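Beta-lactamase (PDB 6NHS) probably hydrolyses the beta-lactam ring of penicillin-type antibiotics, as expected of a class D serine beta-lactamase. Local coordinates at residues L38-R42 and N43-F47; A52-S56 and Q57-P61; L157-T160 and P161-I165; E193-P196 and N197-L200; A244-E247 and V248-S252. All blocks are in the same frame, centred on the assembly; numbering follows the deposited sequence.

Interaction 1: residues L38-R42 and N43-F47; sequences LIYDR and NNKKF
F47 and Y40 meet with their ring planes at 44°, neither stacked nor edge-on: CD1 of Y40 stands over one face of the F47 ring, toward its rim, 3.6 Å from F47 CE1. Farther along the same side, the methyl CD1 of L38 comes to 3.5 Å from F47 CD1, so the phenyl group lies across both side chains of the neighbouring strand. With CG of Y40 anti to its nitrogen (chi1 179°), the phenol runs alongside the K45 side chain, both pointing the same way, and its OH rests 3.4 Å from K45 CA. D41 projects from the opposite face. Its carboxylate is gripped by N44 at both oxygens, OD1 accepting from the backbone N at 3.0 Å and OD2 from ND2 at 2.8 Å, each donor coming from above the carboxylate plane; OD1 is also bonded by ND2 of N226. R42 bends at chi3 (67°) to bring its guanidinium nearly coplanar with the N43 amide, where NE and NH1 share the single acceptor OD1, NH1 at 3.0 Å. The other end of that amide, ND2, turns to the carbonyl of N225, which ties this corner to the turn just before strand 226-236. Backbone bonds close the pairing: D41 N gives to K46 O at 2.8 Å, and K46 N returns a longer bond to D41 O at 3.3 Å. K45, with positive phi, and K46 both face D41. This is a G1 beta bulge at the turn of the antiparallel hairpin 35-41/46-50, at one margin of the six-stranded sheet.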
# COMPACT_ATOMS: atom_id res chain seq x y z
N LEU A 38 12.24 5.05 -0.89
CA LEU A 38 13.02 4.43 0.16
C LEU A 38 13.04 2.93 -0.08
O LEU A 38 11.98 2.33 -0.26
CB LEU A 38 12.44 4.75 1.54
CG LEU A 38 13.24 4.30 2.75
CD1 LEU A 38 14.60 4.99 2.78
CD2 LEU A 38 12.46 4.58 4.03
N ILE A 39 14.23 2.34 -0.10
CA ILE A 39 14.37 0.90 -0.28
C ILE A 39 15.17 0.36 0.90
O ILE A 39 16.20 0.94 1.27
CB ILE A 39 15.04 0.55 -1.62
CG1 ILE A 39 14.18 1.05 -2.79
CG2 ILE A 39 15.23 -0.95 -1.75
CD1 ILE A 39 14.85 0.88 -4.14
N TYR A 40 14.70 -0.73 1.49
CA TYR A 40 15.34 -1.33 2.65
C TYR A 40 15.77 -2.75 2.32
O TYR A 40 14.93 -3.61 2.02
CB TYR A 40 14.42 -1.32 3.87
CG TYR A 40 15.05 -1.96 5.09
CD1 TYR A 40 16.16 -1.39 5.70
CD2 TYR A 40 14.53 -3.13 5.64
CE1 TYR A 40 16.74 -1.97 6.81
CE2 TYR A 40 15.10 -3.71 6.75
CZ TYR A 40 16.21 -3.12 7.33
OH TYR A 40 16.80 -3.69 8.44
N ASP A 41 17.08 -2.99 2.38
CA ASP A 41 17.68 -4.30 2.15
C ASP A 41 17.63 -5.08 3.46
O ASP A 41 18.33 -4.73 4.42
CB ASP A 41 19.12 -4.11 1.64
CG ASP A 41 19.88 -5.41 1.42
OD1 ASP A 41 19.59 -6.45 2.05
OD2 ASP A 41 20.82 -5.38 0.61
N ARG A 42 16.81 -6.13 3.50
CA ARG A 42 16.58 -6.83 4.77
C ARG A 42 17.84 -7.54 5.25
O ARG A 42 18.22 -7.40 6.42
CB ARG A 42 15.44 -7.84 4.63
CG ARG A 42 15.12 -8.51 5.96
CD ARG A 42 14.36 -9.80 5.77
NE ARG A 42 15.17 -10.82 5.12
CZ ARG A 42 14.71 -12.00 4.74
NH1 ARG A 42 15.51 -12.88 4.14
NH2 ARG A 42 13.43 -12.31 4.94
N ASN A 43 18.48 -8.32 4.38
CA ASN A 43 19.63 -9.12 4.79
C ASN A 43 20.78 -8.25 5.28
O ASN A 43 21.49 -8.61 6.22
CB ASN A 43 20.10 -10.00 3.63
CG ASN A 43 19.15 -11.16 3.34
OD1 ASN A 43 18.10 -11.29 3.97
ND2 ASN A 43 19.51 -11.99 2.37
N ASN A 44 20.99 -7.10 4.65
CA ASN A 44 22.10 -6.22 4.99
C ASN A 44 21.70 -5.07 5.90
O ASN A 44 22.57 -4.29 6.31
CB ASN A 44 22.74 -5.67 3.71
CG ASN A 44 23.33 -6.78 2.85
OD1 ASN A 44 24.07 -7.63 3.35
ND2 ASN A 44 22.98 -6.79 1.57
N LYS A 45 20.41 -4.94 6.23
CA LYS A 45 19.90 -3.87 7.09
C LYS A 45 20.38 -2.50 6.62
O LYS A 45 20.88 -1.69 7.40
CB LYS A 45 20.28 -4.13 8.55
CG LYS A 45 19.82 -5.49 9.06
CD LYS A 45 19.91 -5.63 10.56
CE LYS A 45 18.96 -6.73 11.03
NZ LYS A 45 19.08 -7.03 12.48
N LYS A 46 20.23 -2.25 5.32
CA LYS A 46 20.74 -1.06 4.68
C LYS A 46 19.65 -0.36 3.89
O LYS A 46 18.79 -1.02 3.29
CB LYS A 46 21.93 -1.40 3.75
CG LYS A 46 22.54 -0.18 3.09
CD LYS A 46 23.93 -0.45 2.54
CE LYS A 46 24.53 0.82 1.98
NZ LYS A 46 25.90 0.61 1.46
N PHE A 47 19.69 0.97 3.88
CA PHE A 47 18.75 1.79 3.13
C PHE A 47 19.38 2.35 1.86
O PHE A 47 20.58 2.63 1.82
CB PHE A 47 18.26 2.97 3.97
CG PHE A 47 17.22 2.61 4.98
CD1 PHE A 47 15.92 2.33 4.58
CD2 PHE A 47 17.53 2.58 6.32
CE1 PHE A 47 14.96 2.01 5.51
CE2 PHE A 47 16.56 2.27 7.25
CZ PHE A 47 15.28 1.98 6.84

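Interaction 2: residues A52-S56 and Q57-P61; sequences AARNS and QSFLP. With FMT (formic acid), chain G.
Between R54 and Q57 the chain closes a type I turn, the N of Q57 bonding the O of R54 at 3.0 Å. Another such turn overlaps it, S56 N giving to A53 O, so residues 52-55 wind helically without forming a regular helix. From Q57 to F59 the backbone straightens and carries the chain toward helix 65-76, whose beginning bears an SxxK sequence, consistent with the nucleophile motif of class D enzymes. The side chains of R54 and F59 come together at about a right angle. With R54 extended from CG to NE and its CG anti to the backbone nitrogen (chi1 -170°), CG meets the rim of the phenyl ring at CZ, 3.8 Å away. The same CZ lies over one face of the guanidinium, 3.8 Å from NE, and the two planes differ by only 15°. At the end of the side chain, NH2 makes a salt bridge with D235 and NE bonds N233, which fix the rotation of the guanidinium; I214 touches both R54 and F59, and W216 also packs on the ring. Q57 folds back over the turn, its CG 3.4 Å from A53 O and its OE1 3.8 Å from the aliphatic CG of R54. The N55 amide is held by E49, S36 and I37 O. A formate, probably from the crystallisation liquor, sits beside S58, with a weak, unsettled contact of 3.2 Å between S58 OG and O2 of the formate. The same R54 O that closes the turn lies at the edge of the F59 ring, in its plane, 3.9 Å from CE2.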
# COMPACT_ATOMS: atom_id res chain seq x y z
N ALA A 52 15.46 12.23 1.06
CA ALA A 52 15.29 11.69 2.40
C ALA A 52 14.28 12.48 3.22
O ALA A 52 13.55 11.91 4.04
CB ALA A 52 16.64 11.67 3.12
N ALA A 53 14.22 13.80 3.01
CA ALA A 53 13.29 14.62 3.79
C ALA A 53 11.84 14.21 3.54
O ALA A 53 11.03 14.16 4.47
CB ALA A 53 13.49 16.10 3.45
N ARG A 54 11.51 13.90 2.29
CA ARG A 54 10.14 13.52 1.97
C ARG A 54 9.80 12.15 2.53
O ARG A 54 8.63 11.87 2.83
CB ARG A 54 9.94 13.57 0.45
CG ARG A 54 8.49 13.43 -0.00
CD ARG A 54 8.38 13.44 -1.53
NE ARG A 54 7.01 13.20 -1.98
CZ ARG A 54 6.30 14.06 -2.71
NH1 ARG A 54 6.84 15.21 -3.10
NH2 ARG A 54 5.06 13.76 -3.08
N ASN A 55 10.80 11.27 2.68
CA ASN A 55 10.56 9.95 3.26
C ASN A 55 10.13 10.01 4.72
O ASN A 55 9.66 9.00 5.25
CB ASN A 55 11.82 9.08 3.13
CG ASN A 55 12.03 8.56 1.71
OD1 ASN A 55 11.08 8.39 0.95
ND2 ASN A 55 13.28 8.31 1.34
N SER A 56 10.28 11.16 5.38
CA SER A 56 9.78 11.36 6.74
C SER A 56 8.54 12.24 6.78
O SER A 56 8.10 12.62 7.87
CB SER A 56 10.87 11.96 7.62
OG SER A 56 11.91 11.03 7.87
N GLN A 57 7.98 12.60 5.63
CA GLN A 57 6.77 13.41 5.58
C GLN A 57 5.55 12.51 5.48
O GLN A 57 5.59 11.44 4.87
CB GLN A 57 6.81 14.38 4.40
CG GLN A 57 7.87 15.46 4.54
CD GLN A 57 8.03 16.30 3.29
OE1 GLN A 57 7.29 16.14 2.32
NE2 GLN A 57 9.00 17.21 3.31
N SER A 58 4.45 12.96 6.09
CA SER A 58 3.22 12.17 6.16
C SER A 58 2.29 12.51 5.00
O SER A 58 2.17 13.68 4.61
CB SER A 58 2.48 12.43 7.48
OG SER A 58 3.27 12.04 8.58
N PHE A 59 1.62 11.49 4.47
CA PHE A 59 0.66 11.64 3.39
C PHE A 59 -0.53 10.71 3.64
O PHE A 59 -0.40 9.69 4.31
CB PHE A 59 1.28 11.31 2.02
CG PHE A 59 2.53 12.09 1.72
CD1 PHE A 59 2.46 13.30 1.06
CD2 PHE A 59 3.77 11.60 2.10
CE1 PHE A 59 3.62 14.02 0.78
CE2 PHE A 59 4.93 12.32 1.82
CZ PHE A 59 4.85 13.53 1.16
N LEU A 60 -1.68 11.09 3.09
CA LEU A 60 -2.82 10.19 3.04
C LEU A 60 -2.40 8.85 2.43
O LEU A 60 -1.76 8.85 1.37
CB LEU A 60 -3.95 10.79 2.21
CG LEU A 60 -4.63 12.04 2.78
CD1 LEU A 60 -5.50 12.69 1.71
CD2 LEU A 60 -5.46 11.64 3.99
N PRO A 61 -2.73 7.72 3.05
CA PRO A 61 -2.30 6.43 2.48
C PRO A 61 -3.06 6.04 1.23
O PRO A 61 -2.51 5.31 0.39
CB PRO A 61 -2.54 5.44 3.62
CG PRO A 61 -3.53 6.09 4.50
CD PRO A 61 -3.30 7.57 4.39
C FMT G . 5.85 14.16 10.23
O1 FMT G . 4.74 14.69 10.33
O2 FMT G . 6.01 12.97 9.94

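Interaction 3: residues L157-T160 and P161-I165; sequences LQIT and PKQQI
T160 and Q163 hold each other by two reciprocal bonds. The hydroxyl oxygen OG1 of T160 accepts from Q163 N at 3.0 Å, while T160 N gives to OE1 of Q163 at 3.1 Å in a nearly straight bond (167°) that meets the amide oxygen from above its carbonyl plane. The torsions suit this exchange: at T160 chi1 of 76° sets OG1 between N and C and over the start of the helix, and Q163, extended beyond CG, sends its amide back along the chain. CG2 of T160 then rests 3.6 Å from OE1 of Q163. This is a capping box, with T160 at the N-cap of helix 161-172, where it satisfies a first-turn N-H that has no preceding turn to bond. The regular helical pattern starts at once, Q164 N bonding T160 O at 3.0 Å. I159 packs just ahead of the cap. Its CG1 passes the Q163 side chain in the opposite direction, 3.6 Å from CB, and its CG2 lies 3.5 Å from NE2 of Q164, whose chain turns sharply at chi2 (-95°) and crosses I159 at about a right angle. NE2 of Q164 bonds OG1 of T64, so this glutamine reaches the region that carries the SxxK sequence. W216 touches I159, P161 and Q164 together, placing the helix start on strand 213-223. Backbone bonds from I159 to F59 and from K162 to N55 fasten both segments to the loop 52-61, and S58 of that loop packs on T160.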
# COMPACT_ATOMS: atom_id res chain seq x y z
N LEU A 157 -6.11 9.98 8.84
CA LEU A 157 -5.00 9.03 8.82
C LEU A 157 -3.95 9.45 7.79
O LEU A 157 -4.28 9.73 6.63
CB LEU A 157 -5.49 7.62 8.51
CG LEU A 157 -4.41 6.53 8.54
CD1 LEU A 157 -3.79 6.46 9.93
CD2 LEU A 157 -4.97 5.17 8.12
N GLN A 158 -2.69 9.50 8.21
CA GLN A 158 -1.58 9.75 7.30
C GLN A 158 -0.43 8.81 7.66
O GLN A 158 -0.39 8.23 8.75
CB GLN A 158 -1.13 11.21 7.35
CG GLN A 158 -2.21 12.21 6.93
CD GLN A 158 -1.70 13.64 6.93
OE1 GLN A 158 -0.71 13.95 6.27
NE2 GLN A 158 -2.37 14.52 7.66
N ILE A 159 0.51 8.67 6.73
CA ILE A 159 1.64 7.77 6.92
C ILE A 159 2.82 8.29 6.11
O ILE A 159 2.65 8.86 5.03
CB ILE A 159 1.26 6.31 6.54
CG1 ILE A 159 2.35 5.33 6.97
CG2 ILE A 159 0.98 6.19 5.03
CD1 ILE A 159 1.89 3.90 6.92
N THR A 160 4.04 8.11 6.65
CA THR A 160 5.25 8.46 5.93
C THR A 160 5.76 7.26 5.14
O THR A 160 5.42 6.12 5.44
CB THR A 160 6.34 8.92 6.90
OG1 THR A 160 6.90 7.78 7.56
CG2 THR A 160 5.78 9.89 7.96
N PRO A 161 6.59 7.48 4.12
CA PRO A 161 7.19 6.33 3.43
C PRO A 161 8.01 5.44 4.36
O PRO A 161 7.94 4.21 4.24
CB PRO A 161 8.06 6.99 2.34
CG PRO A 161 7.41 8.31 2.09
CD PRO A 161 6.87 8.76 3.44
N LYS A 162 8.76 6.03 5.29
CA LYS A 162 9.47 5.24 6.30
C LYS A 162 8.52 4.34 7.08
O LYS A 162 8.85 3.18 7.36
CB LYS A 162 10.23 6.16 7.27
CG LYS A 162 11.59 6.60 6.79
CD LYS A 162 12.28 7.47 7.82
CE LYS A 162 13.74 7.66 7.49
NZ LYS A 162 14.39 8.58 8.45
N GLN A 163 7.35 4.86 7.46
CA GLN A 163 6.39 4.06 8.22
C GLN A 163 5.74 2.98 7.36
O GLN A 163 5.36 1.92 7.88
CB GLN A 163 5.34 4.97 8.85
CG GLN A 163 5.90 5.86 9.99
CD GLN A 163 4.98 7.01 10.35
OE1 GLN A 163 4.00 7.29 9.64
NE2 GLN A 163 5.27 7.69 11.45
N GLN A 164 5.60 3.21 6.05
CA GLN A 164 5.18 2.12 5.17
C GLN A 164 6.18 0.98 5.23
O GLN A 164 5.80 -0.19 5.36
CB GLN A 164 5.01 2.63 3.74
CG GLN A 164 3.91 3.69 3.57
CD GLN A 164 2.58 3.09 3.15
OE1 GLN A 164 2.30 1.93 3.42
NE2 GLN A 164 1.76 3.90 2.48
N ILE A 165 7.48 1.31 5.14
CA ILE A 165 8.54 0.31 5.22
C ILE A 165 8.46 -0.44 6.55
O ILE A 165 8.47 -1.68 6.59
CB ILE A 165 9.91 0.97 5.04
CG1 ILE A 165 10.02 1.63 3.67
CG2 ILE A 165 11.03 -0.05 5.24
CD1 ILE A 165 10.14 0.66 2.55

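Interaction 4: residues E193-P196 and N197-L200; sequences ERTP and NYVL
The phenol OH of Y198 donates to OE2 of E193 at 2.6 Å, reaching the anti side of the oxygen 26° out of the carboxylate plane. OE2 lies at the ring edge, in the plane of the phenol, though the carboxylate itself is turned 53° from the ring. The other oxygen, OE1, pairs with R250, at a separation too short to be taken literally. A side-chain-to-backbone bond follows at T195, whose OG1 accepts from N197 N at 3.1 Å, an ST turn; a water links the same OG1 to OD1 of N197. Packing involves two pairs, Y198 with T195 and R194 with V199. With chi1 of 63° the Y198 ring swings back beneath T195, whose OG1 stands over one face of the ring, 3.3 Å from CD2; the methyl CG2 lies 3.7 Å from CZ. R194 and V199 run alongside each other, pointing the same way, and CG2 of V199 sits over one face of the guanidinium toward its rim, 3.9 Å from NE. Backbone bonds complete the group. E193 and L200 exchange two, L200 N to E193 O at 2.7 Å being the shorter, whereas R194 and V199 form a non-hydrogen-bonded pair. T195 N gives to Y198 O at 3.0 Å; the return bond from Y198 N to T195 O is weak. P196 and N197 take the two corner positions with helical backbone angles, giving the type I turn of a tight antiparallel hairpin. It joins strand 191-194, outermost in the sheet, to strand 198-207.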
# COMPACT_ATOMS: atom_id res chain seq x y z
N GLU A 193 3.84 -8.88 -9.73
CA GLU A 193 4.60 -9.34 -10.88
C GLU A 193 5.54 -10.44 -10.42
O GLU A 193 6.11 -10.35 -9.33
CB GLU A 193 5.37 -8.18 -11.51
CG GLU A 193 6.20 -8.53 -12.72
CD GLU A 193 6.74 -7.29 -13.38
OE1 GLU A 193 5.93 -6.53 -13.95
OE2 GLU A 193 7.96 -7.07 -13.31
N ARG A 194 5.69 -11.47 -11.24
CA ARG A 194 6.45 -12.64 -10.81
C ARG A 194 7.08 -13.32 -12.01
O ARG A 194 6.41 -13.57 -13.02
CB ARG A 194 5.54 -13.62 -10.06
CG ARG A 194 6.20 -14.93 -9.71
CD ARG A 194 5.37 -15.70 -8.71
NE ARG A 194 6.00 -16.95 -8.32
CZ ARG A 194 5.76 -17.58 -7.18
NH1 ARG A 194 6.39 -18.72 -6.91
NH2 ARG A 194 4.91 -17.08 -6.30
N THR A 195 8.38 -13.60 -11.91
CA THR A 195 9.14 -14.38 -12.89
C THR A 195 9.87 -15.48 -12.14
O THR A 195 9.79 -15.53 -10.90
CB THR A 195 10.12 -13.49 -13.66
OG1 THR A 195 11.24 -13.16 -12.81
CG2 THR A 195 9.45 -12.21 -14.14
N PRO A 196 10.58 -16.39 -12.82
CA PRO A 196 11.41 -17.36 -12.07
C PRO A 196 12.45 -16.71 -11.17
O PRO A 196 12.91 -17.36 -10.23
CB PRO A 196 12.07 -18.19 -13.18
CG PRO A 196 11.10 -18.12 -14.30
CD PRO A 196 10.50 -16.75 -14.25
N ASN A 197 12.83 -15.46 -11.44
CA ASN A 197 13.91 -14.80 -10.71
C ASN A 197 13.44 -13.94 -9.53
O ASN A 197 14.24 -13.68 -8.63
CB ASN A 197 14.73 -13.92 -11.66
CG ASN A 197 15.25 -14.69 -12.85
OD1 ASN A 197 14.97 -14.34 -14.00
ND2 ASN A 197 16.00 -15.75 -12.58
N TYR A 198 12.19 -13.48 -9.52
CA TYR A 198 11.77 -12.58 -8.46
C TYR A 198 10.26 -12.61 -8.30
O TYR A 198 9.52 -12.98 -9.22
CB TYR A 198 12.24 -11.14 -8.74
CG TYR A 198 11.65 -10.50 -9.98
CD1 TYR A 198 10.40 -9.88 -9.95
CD2 TYR A 198 12.35 -10.48 -11.18
CE1 TYR A 198 9.86 -9.28 -11.08
CE2 TYR A 198 11.83 -9.88 -12.32
CZ TYR A 198 10.58 -9.28 -12.26
OH TYR A 198 10.04 -8.69 -13.38
N VAL A 199 9.81 -12.20 -7.11
CA VAL A 199 8.39 -11.98 -6.82
C VAL A 199 8.25 -10.54 -6.34
O VAL A 199 8.81 -10.18 -5.30
CB VAL A 199 7.84 -12.97 -5.78
CG1 VAL A 199 6.36 -12.69 -5.52
CG2 VAL A 199 8.05 -14.40 -6.24
N LEU A 200 7.51 -9.73 -7.09
CA LEU A 200 7.27 -8.34 -6.73
C LEU A 200 5.86 -8.22 -6.17
O LEU A 200 4.88 -8.52 -6.87
CB LEU A 200 7.46 -7.42 -7.93
CG LEU A 200 7.19 -5.93 -7.76
CD1 LEU A 200 8.11 -5.35 -6.70
CD2 LEU A 200 7.36 -5.19 -9.09
O HOH W 1 13.07 -12.22 -14.61

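Interaction 5: residues A244-E247 and V248-S252; sequences ARIE and VTRRS. With EDO (1,2-ethanediol), chain E.
E247 reaches forward one turn to R251: its OE2 receives NE at 2.8 Å in a salt bridge that is nearly straight (177°). The bond uses the anti lone pair of OE2 and lies in the guanidinium plane, while the carboxylate stands at 90° to that plane. A bend at chi2 (61°), following a CG anti to the nitrogen, directs the carboxylate along the helix. Its second oxygen, OE1, takes a water that in turn bonds NE of R250 weakly. V248, the next residue, packs against L31, I33 and T232. Its N bonds A244 O at 2.9 Å, and CG2 is 3.1 Å from that same oxygen. V248 O accepts both S252 N and, at 2.6 Å, S252 OG, the two approaching from opposite faces of its plane. I246 lies side by side with R250, its CG2 3.7 Å from NE, where it lines the arginine as that residue extends toward E193 on strand 191-194. T249 faces strand 226-236, giving its hydroxyl to R245 O at 2.9 Å and linked to T232. R245 NH1 bonds O2 of a 1,2-ethanediol, probably from the crystallisation liquor, at 3.1 Å, while its NE bonds A242 O. The E247 carboxylate, near two arginines, would probably stay ionised, its charge balanced mainly by R251, with R250 making at most a weak, water-mediated contribution.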
# COMPACT_ATOMS: atom_id res chain seq x y z
N ALA A 244 4.11 6.99 -13.47
CA ALA A 244 5.47 7.06 -12.94
C ALA A 244 5.59 6.40 -11.57
O ALA A 244 6.71 6.11 -11.15
CB ALA A 244 5.93 8.51 -12.87
N ARG A 245 4.47 6.16 -10.88
CA ARG A 245 4.52 5.52 -9.56
C ARG A 245 5.27 4.19 -9.63
O ARG A 245 6.20 3.95 -8.85
CB ARG A 245 3.10 5.28 -9.04
CG ARG A 245 2.36 6.53 -8.61
CD ARG A 245 0.93 6.18 -8.24
NE ARG A 245 0.19 5.65 -9.39
CZ ARG A 245 -1.06 5.22 -9.32
NH1 ARG A 245 -1.67 4.76 -10.41
NH2 ARG A 245 -1.71 5.25 -8.17
N ILE A 246 4.88 3.32 -10.56
CA ILE A 246 5.53 2.02 -10.69
C ILE A 246 6.83 2.14 -11.47
O ILE A 246 7.82 1.47 -11.14
CB ILE A 246 4.54 1.03 -11.33
CG1 ILE A 246 3.43 0.69 -10.33
CG2 ILE A 246 5.26 -0.23 -11.80
CD1 ILE A 246 2.34 -0.16 -10.87
N GLU A 247 6.87 3.01 -12.48
CA GLU A 247 8.05 3.10 -13.33
C GLU A 247 9.28 3.57 -12.56
O GLU A 247 10.38 3.06 -12.78
CB GLU A 247 7.75 4.01 -14.52
CG GLU A 247 8.88 4.10 -15.55
CD GLU A 247 9.23 2.76 -16.19
OE1 GLU A 247 8.38 1.85 -16.18
OE2 GLU A 247 10.36 2.62 -16.69
N VAL A 248 9.12 4.56 -11.67
CA VAL A 248 10.31 4.99 -10.92
C VAL A 248 10.74 3.90 -9.95
O VAL A 248 11.94 3.74 -9.69
CB VAL A 248 10.10 6.32 -10.18
CG1 VAL A 248 9.74 7.42 -11.15
CG2 VAL A 248 9.06 6.20 -9.09
N THR A 249 9.78 3.14 -9.40
CA THR A 249 10.14 2.00 -8.57
C THR A 249 10.92 0.98 -9.38
O THR A 249 11.97 0.49 -8.94
CB THR A 249 8.88 1.38 -7.98
OG1 THR A 249 8.10 2.39 -7.33
CG2 THR A 249 9.24 0.31 -6.95
N ARG A 250 10.44 0.65 -10.59
CA ARG A 250 11.14 -0.28 -11.47
C ARG A 250 12.56 0.19 -11.75
O ARG A 250 13.52 -0.57 -11.61
CB ARG A 250 10.39 -0.43 -12.80
CG ARG A 250 9.07 -1.13 -12.73
CD ARG A 250 8.60 -1.47 -14.14
NE ARG A 250 7.39 -2.26 -14.07
CZ ARG A 250 7.39 -3.58 -13.91
NH1 ARG A 250 6.24 -4.23 -13.84
NH2 ARG A 250 8.55 -4.24 -13.83
N ARG A 251 12.70 1.44 -12.19
CA ARG A 251 14.01 1.95 -12.55
C ARG A 251 14.94 2.00 -11.34
O ARG A 251 16.15 1.78 -11.47
CB ARG A 251 13.88 3.33 -13.19
CG ARG A 251 13.03 3.32 -14.45
CD ARG A 251 13.11 4.64 -15.19
NE ARG A 251 12.25 4.66 -16.37
CZ ARG A 251 12.33 5.56 -17.34
NH1 ARG A 251 13.24 6.53 -17.27
NH2 ARG A 251 11.51 5.49 -18.38
N SER A 252 14.39 2.28 -10.16
CA SER A 252 15.21 2.30 -8.95
C SER A 252 15.75 0.91 -8.63
O SER A 252 16.95 0.74 -8.38
CB SER A 252 14.41 2.86 -7.78
OG SER A 252 13.91 4.15 -8.07
C1 EDO E . -4.99 3.94 -7.18
O1 EDO E . -4.00 2.93 -6.97
C2 EDO E . -4.81 4.50 -8.59
O2 EDO E . -4.35 3.46 -9.46
O HOH W 2 6.27 0.44 -15.02

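Interaction 3 is the most buried and interaction 4 lies at the surface; the others are partly buried. Interactions 1 and 4 are both hairpins at opposite margins of one sheet, about 19 Å apart between centres, the first with a G1 bulge and asparagines bonded to an aspartate and an arginine, the second with a type I turn. Interactions 2 and 3 have their centres about 7 Å apart, and two backbone bonds join the loop to the capped helix start. L38 packs on N55, K162 and I165, joining interaction 1 to both. Buried backbone and amide capping in interaction 3 contrasts with the charged side chains of interactions 4 and 5, which meet through E193 and R250. Interaction 5 touches interaction 1 where S252 packs on I39.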